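Local atomic coordinates of putative esterase (Sulfolobus solfataricus P2, PDB entry 2RAU), a protein that is thought to act as a lipase or esterase of the alpha/beta-hydrolase class and binds calcium. Residues 96-108 with 121-133. Residues are numbered along the deposited sequence; the frame is centred on the assembly and turned at random.
Sequences VYTIDYRTHYVPP and WGWSTWISDIKEV
Arg102, in the 3-10 turn that follows strand 94-100, reaches across to helix 123-141 and grips Asp129 side-on: NE bonds OD2 at 2.8 Å and NH2 bonds OD1 at 2.9 Å, both nearly straight at 167°. Each carboxylate oxygen offers its syn lone pair, and the two flat groups are nearly coplanar. The arginine chain runs extended from CG to NE, which carries the guanidinium over to the helix. There Thr125 CG2 sits over the centre of one guanidinium face, 3.4 Å from Arg102 CZ. Nearer the backbone, Arg102 CB makes a CH-pi contact with the six-membered ring of Trp121, 3.7 Å from its centroid. Val106 CG2 meets the edge of the same indole, 3.6 Å from Trp121 CH2. On the helix, Trp126 lays NE1 over the centre of the Tyr101 ring, 3.5 Å from Tyr101 CD1, with the planes inclined at 31°; the Tyr101 hydroxyl bonds Pro57 O. A water over the Trp126 ring accepts from Arg102 N and donates to Asp129 OD2, adding a water-mediated link from the backbone of the turn. Farther along, Ile99 CD1 of the strand packs on Val133 CG2 of the helix at 3.8 Å. Strand and helix segments run at 145°, as expected where a helix returns across the parallel part of the mixed central sheet in a beta-alpha-beta crossover, here between strands 94-100 and 146-151. The charges extend beyond the pair: Arg30 also binds Asp129 OD1, and Asp36, which is the main polar partner of Trp121 too, binds Arg102 NH1. In this chain of alternating charges, two arginines and two aspartates, Arg102 and Asp129 are buried; the network probably keeps both ionised, and the paired bonds in one plane fix the guanidinium's rotation against the helix.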
loop_
_atom_site.group_PDB
_atom_site.type_symbol
_atom_site.label_atom_id
_atom_site.label_comp_id
_atom_site.label_asym_id
_atom_site.label_seq_id
_atom_site.Cartn_x
_atom_site.Cartn_y
_atom_site.Cartn_z
ATOM N N VAL A 96 4.780 -12.925 -6.709
ATOM C CA VAL A 96 4.525 -11.687 -5.968
ATOM C C VAL A 96 3.261 -11.857 -5.143
ATOM O O VAL A 96 2.277 -12.335 -5.631
ATOM C CB VAL A 96 4.396 -10.450 -6.901
ATOM C CG1 VAL A 96 4.349 -9.122 -6.066
ATOM C CG2 VAL A 96 5.584 -10.478 -7.967
ATOM N N TYR A 97 3.324 -11.442 -3.886
ATOM C CA TYR A 97 2.250 -11.609 -2.962
ATOM C C TYR A 97 1.935 -10.272 -2.359
ATOM O O TYR A 97 2.789 -9.386 -2.274
ATOM C CB TYR A 97 2.658 -12.557 -1.813
ATOM C CG TYR A 97 3.098 -13.957 -2.209
ATOM C CD1 TYR A 97 4.412 -14.217 -2.606
ATOM C CD2 TYR A 97 2.230 -15.020 -2.130
ATOM C CE1 TYR A 97 4.842 -15.509 -2.908
ATOM C CE2 TYR A 97 2.658 -16.334 -2.433
ATOM C CZ TYR A 97 3.963 -16.560 -2.826
ATOM O OH TYR A 97 4.339 -17.863 -3.069
ATOM N N THR A 98 0.690 -10.104 -1.914
ATOM C CA THR A 98 0.296 -8.875 -1.262
ATOM C C THR A 98 -0.934 -9.146 -0.379
ATOM O O THR A 98 -1.789 -9.940 -0.713
ATOM C CB THR A 98 0.101 -7.705 -2.274
ATOM O OG1 THR A 98 -0.231 -6.494 -1.567
ATOM C CG2 THR A 98 -0.966 -8.047 -3.366
ATOM N N ILE A 99 -0.996 -8.417 0.721
ATOM C CA ILE A 99 -1.911 -8.641 1.850
ATOM C C ILE A 99 -3.042 -7.617 1.879
ATOM O O ILE A 99 -2.825 -6.417 1.592
ATOM C CB ILE A 99 -1.096 -8.569 3.181
ATOM C CG1 ILE A 99 -2.001 -8.824 4.394
ATOM C CG2 ILE A 99 -0.345 -7.230 3.316
ATOM C CD1 ILE A 99 -1.267 -8.927 5.835
ATOM N N ASP A 100 -4.249 -8.140 2.139
ATOM C CA ASP A 100 -5.405 -7.368 2.491
ATOM C C ASP A 100 -5.446 -7.320 4.026
ATOM O O ASP A 100 -5.584 -8.342 4.700
ATOM C CB ASP A 100 -6.687 -7.954 1.985
ATOM C CG ASP A 100 -6.744 -8.046 0.483
ATOM O OD1 ASP A 100 -6.288 -7.105 -0.188
ATOM O OD2 ASP A 100 -7.319 -9.012 -0.048
ATOM N N TYR A 101 -5.236 -6.131 4.567
ATOM C CA TYR A 101 -5.294 -5.925 5.993
ATOM C C TYR A 101 -6.741 -6.039 6.444
ATOM O O TYR A 101 -7.646 -6.028 5.617
ATOM C CB TYR A 101 -4.853 -4.528 6.344
ATOM C CG TYR A 101 -3.456 -4.164 5.936
ATOM C CD1 TYR A 101 -2.358 -4.942 6.336
ATOM C CD2 TYR A 101 -3.216 -3.017 5.199
ATOM C CE1 TYR A 101 -1.058 -4.576 5.988
ATOM C CE2 TYR A 101 -1.933 -2.636 4.862
ATOM C CZ TYR A 101 -0.848 -3.404 5.260
ATOM O OH TYR A 101 0.416 -2.974 4.903
ATOM N N ARG A 102 -6.953 -6.044 7.755
ATOM C CA ARG A 102 -8.305 -6.151 8.321
ATOM C C ARG A 102 -9.239 -5.024 7.864
ATOM O O ARG A 102 -10.481 -5.191 7.824
ATOM C CB ARG A 102 -8.236 -6.234 9.851
ATOM C CG ARG A 102 -7.405 -7.416 10.353
ATOM C CD ARG A 102 -7.424 -7.504 11.834
ATOM N NE ARG A 102 -6.406 -8.431 12.302
ATOM C CZ ARG A 102 -6.477 -9.153 13.418
ATOM N NH1 ARG A 102 -7.518 -9.114 14.220
ATOM N NH2 ARG A 102 -5.485 -9.958 13.708
ATOM N N THR A 103 -8.644 -3.882 7.559
ATOM C CA THR A 103 -9.341 -2.694 7.017
ATOM C C THR A 103 -10.103 -3.021 5.736
ATOM O O THR A 103 -11.104 -2.393 5.421
ATOM C CB THR A 103 -8.336 -1.545 6.770
ATOM O OG1 THR A 103 -7.208 -2.085 6.055
ATOM C CG2 THR A 103 -7.965 -0.875 8.082
ATOM N N HIS A 104 -9.666 -4.073 5.029
ATOM C CA HIS A 104 -10.306 -4.478 3.825
ATOM C C HIS A 104 -11.627 -5.229 4.019
ATOM O O HIS A 104 -12.274 -5.563 3.033
ATOM C CB HIS A 104 -9.382 -5.300 2.959
ATOM C CG HIS A 104 -9.746 -5.310 1.518
ATOM N ND1 HIS A 104 -10.032 -4.154 0.798
ATOM C CD2 HIS A 104 -9.824 -6.333 0.628
ATOM C CE1 HIS A 104 -10.293 -4.487 -0.456
ATOM N NE2 HIS A 104 -10.167 -5.803 -0.585
ATOM N N TYR A 105 -12.030 -5.416 5.272
ATOM C CA TYR A 105 -13.262 -6.131 5.618
ATOM C C TYR A 105 -14.236 -5.250 6.404
ATOM O O TYR A 105 -15.338 -5.705 6.757
ATOM C CB TYR A 105 -12.920 -7.424 6.381
ATOM C CG TYR A 105 -12.244 -8.372 5.429
ATOM C CD1 TYR A 105 -13.000 -9.141 4.599
ATOM C CD2 TYR A 105 -10.854 -8.410 5.307
ATOM C CE1 TYR A 105 -12.418 -9.914 3.664
ATOM C CE2 TYR A 105 -10.267 -9.165 4.367
ATOM C CZ TYR A 105 -11.063 -9.942 3.560
ATOM O OH TYR A 105 -10.546 -10.775 2.605
ATOM N N VAL A 106 -13.894 -3.976 6.572
ATOM C CA VAL A 106 -14.773 -3.018 7.308
ATOM C C VAL A 106 -15.910 -2.463 6.388
ATOM O O VAL A 106 -15.647 -1.939 5.307
ATOM C CB VAL A 106 -13.912 -1.866 7.906
ATOM C CG1 VAL A 106 -14.808 -0.763 8.637
ATOM C CG2 VAL A 106 -12.844 -2.429 8.849
ATOM N N PRO A 107 -17.191 -2.601 6.806
ATOM C CA PRO A 107 -18.224 -2.011 5.990
ATOM C C PRO A 107 -18.124 -0.479 5.946
ATOM O O PRO A 107 -17.780 0.169 6.933
ATOM C CB PRO A 107 -19.521 -2.409 6.691
ATOM C CG PRO A 107 -19.145 -3.451 7.656
ATOM C CD PRO A 107 -17.739 -3.201 8.019
ATOM N N PRO A 108 -18.408 0.105 4.782
ATOM C CA PRO A 108 -18.265 1.534 4.636
ATOM C C PRO A 108 -19.330 2.339 5.372
ATOM O O PRO A 108 -19.150 3.545 5.621
ATOM C CB PRO A 108 -18.349 1.715 3.125
ATOM C CG PRO A 108 -19.286 0.613 2.667
ATOM C CD PRO A 108 -18.854 -0.559 3.541
ATOM N N TRP A 121 -6.456 -2.381 16.817
ATOM C CA TRP A 121 -5.774 -2.592 15.530
ATOM C C TRP A 121 -4.509 -1.748 15.472
ATOM O O TRP A 121 -4.438 -0.770 14.733
ATOM C CB TRP A 121 -6.726 -2.241 14.397
ATOM C CG TRP A 121 -7.771 -3.290 14.130
ATOM C CD1 TRP A 121 -8.101 -4.357 14.918
ATOM C CD2 TRP A 121 -8.661 -3.317 13.018
ATOM N NE1 TRP A 121 -9.121 -5.067 14.330
ATOM C CE2 TRP A 121 -9.484 -4.441 13.166
ATOM C CE3 TRP A 121 -8.815 -2.513 11.891
ATOM C CZ2 TRP A 121 -10.437 -4.792 12.228
ATOM C CZ3 TRP A 121 -9.787 -2.846 10.958
ATOM C CH2 TRP A 121 -10.577 -3.975 11.133
ATOM N N GLY A 122 -3.533 -2.157 16.277
ATOM C CA GLY A 122 -2.235 -1.524 16.405
ATOM C C GLY A 122 -1.145 -2.354 15.774
ATOM O O GLY A 122 -1.405 -3.260 15.002
ATOM N N TRP A 123 0.088 -2.062 16.152
ATOM C CA TRP A 123 1.261 -2.694 15.575
ATOM C C TRP A 123 1.376 -4.181 15.859
ATOM O O TRP A 123 1.770 -4.956 14.996
ATOM C CB TRP A 123 2.541 -1.946 16.028
ATOM C CG TRP A 123 2.746 -0.763 15.220
ATOM C CD1 TRP A 123 2.621 0.556 15.601
ATOM C CD2 TRP A 123 3.001 -0.750 13.822
ATOM N NE1 TRP A 123 2.846 1.373 14.530
ATOM C CE2 TRP A 123 3.069 0.589 13.419
ATOM C CE3 TRP A 123 3.227 -1.750 12.875
ATOM C CZ2 TRP A 123 3.363 0.956 12.104
ATOM C CZ3 TRP A 123 3.469 -1.386 11.567
ATOM C CH2 TRP A 123 3.568 -0.054 11.195
ATOM N N SER A 124 1.077 -4.622 17.069
ATOM C CA SER A 124 1.165 -6.070 17.314
ATOM C C SER A 124 0.138 -6.832 16.454
ATOM O O SER A 124 0.432 -7.912 15.926
ATOM C CB SER A 124 1.096 -6.419 18.816
ATOM O OG SER A 124 -0.139 -6.066 19.345
ATOM N N THR A 125 -1.037 -6.258 16.251
ATOM C CA THR A 125 -2.023 -6.873 15.370
ATOM C C THR A 125 -1.531 -6.944 13.928
ATOM O O THR A 125 -1.554 -8.002 13.316
ATOM C CB THR A 125 -3.396 -6.144 15.470
ATOM O OG1 THR A 125 -3.882 -6.278 16.809
ATOM C CG2 THR A 125 -4.422 -6.704 14.461
ATOM N N TRP A 126 -1.106 -5.814 13.386
ATOM C CA TRP A 126 -0.634 -5.724 12.006
ATOM C C TRP A 126 0.577 -6.627 11.788
ATOM O O TRP A 126 0.629 -7.321 10.795
ATOM C CB TRP A 126 -0.306 -4.249 11.637
ATOM C CG TRP A 126 -1.280 -3.613 10.681
ATOM C CD1 TRP A 126 -0.983 -3.026 9.466
ATOM C CD2 TRP A 126 -2.711 -3.531 10.815
ATOM N NE1 TRP A 126 -2.141 -2.578 8.866
ATOM C CE2 TRP A 126 -3.204 -2.851 9.673
ATOM C CE3 TRP A 126 -3.621 -3.939 11.800
ATOM C CZ2 TRP A 126 -4.546 -2.613 9.475
ATOM C CZ3 TRP A 126 -4.961 -3.702 11.593
ATOM C CH2 TRP A 126 -5.404 -3.037 10.468
ATOM N N ILE A 127 1.538 -6.563 12.712
ATOM C CA ILE A 127 2.732 -7.414 12.647
ATOM C C ILE A 127 2.350 -8.905 12.693
ATOM O O ILE A 127 2.853 -9.682 11.867
ATOM C CB ILE A 127 3.809 -7.006 13.651
ATOM C CG1 ILE A 127 4.389 -5.634 13.218
ATOM C CG2 ILE A 127 4.934 -8.088 13.709
ATOM C CD1 ILE A 127 5.291 -5.018 14.227
ATOM N N SER A 128 1.373 -9.278 13.525
ATOM C CA SER A 128 0.948 -10.671 13.608
ATOM C C SER A 128 0.328 -11.130 12.279
ATOM O O SER A 128 0.514 -12.274 11.854
ATOM C CB SER A 128 -0.005 -10.916 14.783
ATOM O OG SER A 128 -1.320 -10.394 14.546
ATOM N N ASP A 129 -0.385 -10.236 11.607
ATOM C CA ASP A 129 -1.031 -10.548 10.358
ATOM C C ASP A 129 0.013 -10.699 9.251
ATOM O O ASP A 129 -0.072 -11.610 8.434
ATOM C CB ASP A 129 -2.018 -9.445 9.977
ATOM C CG ASP A 129 -3.234 -9.374 10.906
ATOM O OD1 ASP A 129 -3.460 -10.318 11.638
ATOM O OD2 ASP A 129 -3.990 -8.364 10.879
ATOM N N ILE A 130 0.976 -9.776 9.184
ATOM C CA ILE A 130 2.056 -9.915 8.232
ATOM C C ILE A 130 2.819 -11.265 8.466
ATOM O O ILE A 130 3.182 -11.950 7.504
ATOM C CB ILE A 130 3.015 -8.707 8.293
ATOM C CG1 ILE A 130 2.251 -7.389 7.932
ATOM C CG2 ILE A 130 4.171 -8.907 7.320
ATOM C CD1 ILE A 130 3.043 -6.061 8.277
ATOM N N LYS A 131 3.086 -11.611 9.728
ATOM C CA LYS A 131 3.738 -12.875 10.065
ATOM C C LYS A 131 3.002 -14.127 9.520
ATOM O O LYS A 131 3.633 -15.060 8.978
ATOM C CB LYS A 131 3.985 -12.984 11.586
ATOM C CG LYS A 131 4.548 -14.340 12.071
ATOM C CD LYS A 131 5.841 -14.851 11.414
ATOM C CE LYS A 131 7.080 -14.642 12.230
ATOM N NZ LYS A 131 8.276 -15.269 11.588
ATOM N N GLU A 132 1.686 -14.161 9.679
ATOM C CA GLU A 132 0.886 -15.248 9.124
ATOM C C GLU A 132 1.052 -15.358 7.615
ATOM O O GLU A 132 1.082 -16.468 7.069
ATOM C CB GLU A 132 -0.600 -15.065 9.457
ATOM C CG GLU A 132 -1.020 -15.227 10.868
ATOM C CD GLU A 132 -0.635 -16.563 11.474
ATOM O OE1 GLU A 132 -0.693 -17.605 10.813
ATOM O OE2 GLU A 132 -0.232 -16.530 12.629
ATOM N N VAL A 133 1.088 -14.220 6.926
ATOM C CA VAL A 133 1.266 -14.212 5.471
ATOM C C VAL A 133 2.694 -14.715 5.108
ATOM O O VAL A 133 2.872 -15.517 4.191
ATOM C CB VAL A 133 0.984 -12.808 4.912
ATOM C CG1 VAL A 133 1.603 -12.615 3.569
ATOM C CG2 VAL A 133 -0.543 -12.504 4.951
HETATM O O HOH W 1 -4.274 -6.313 9.181
#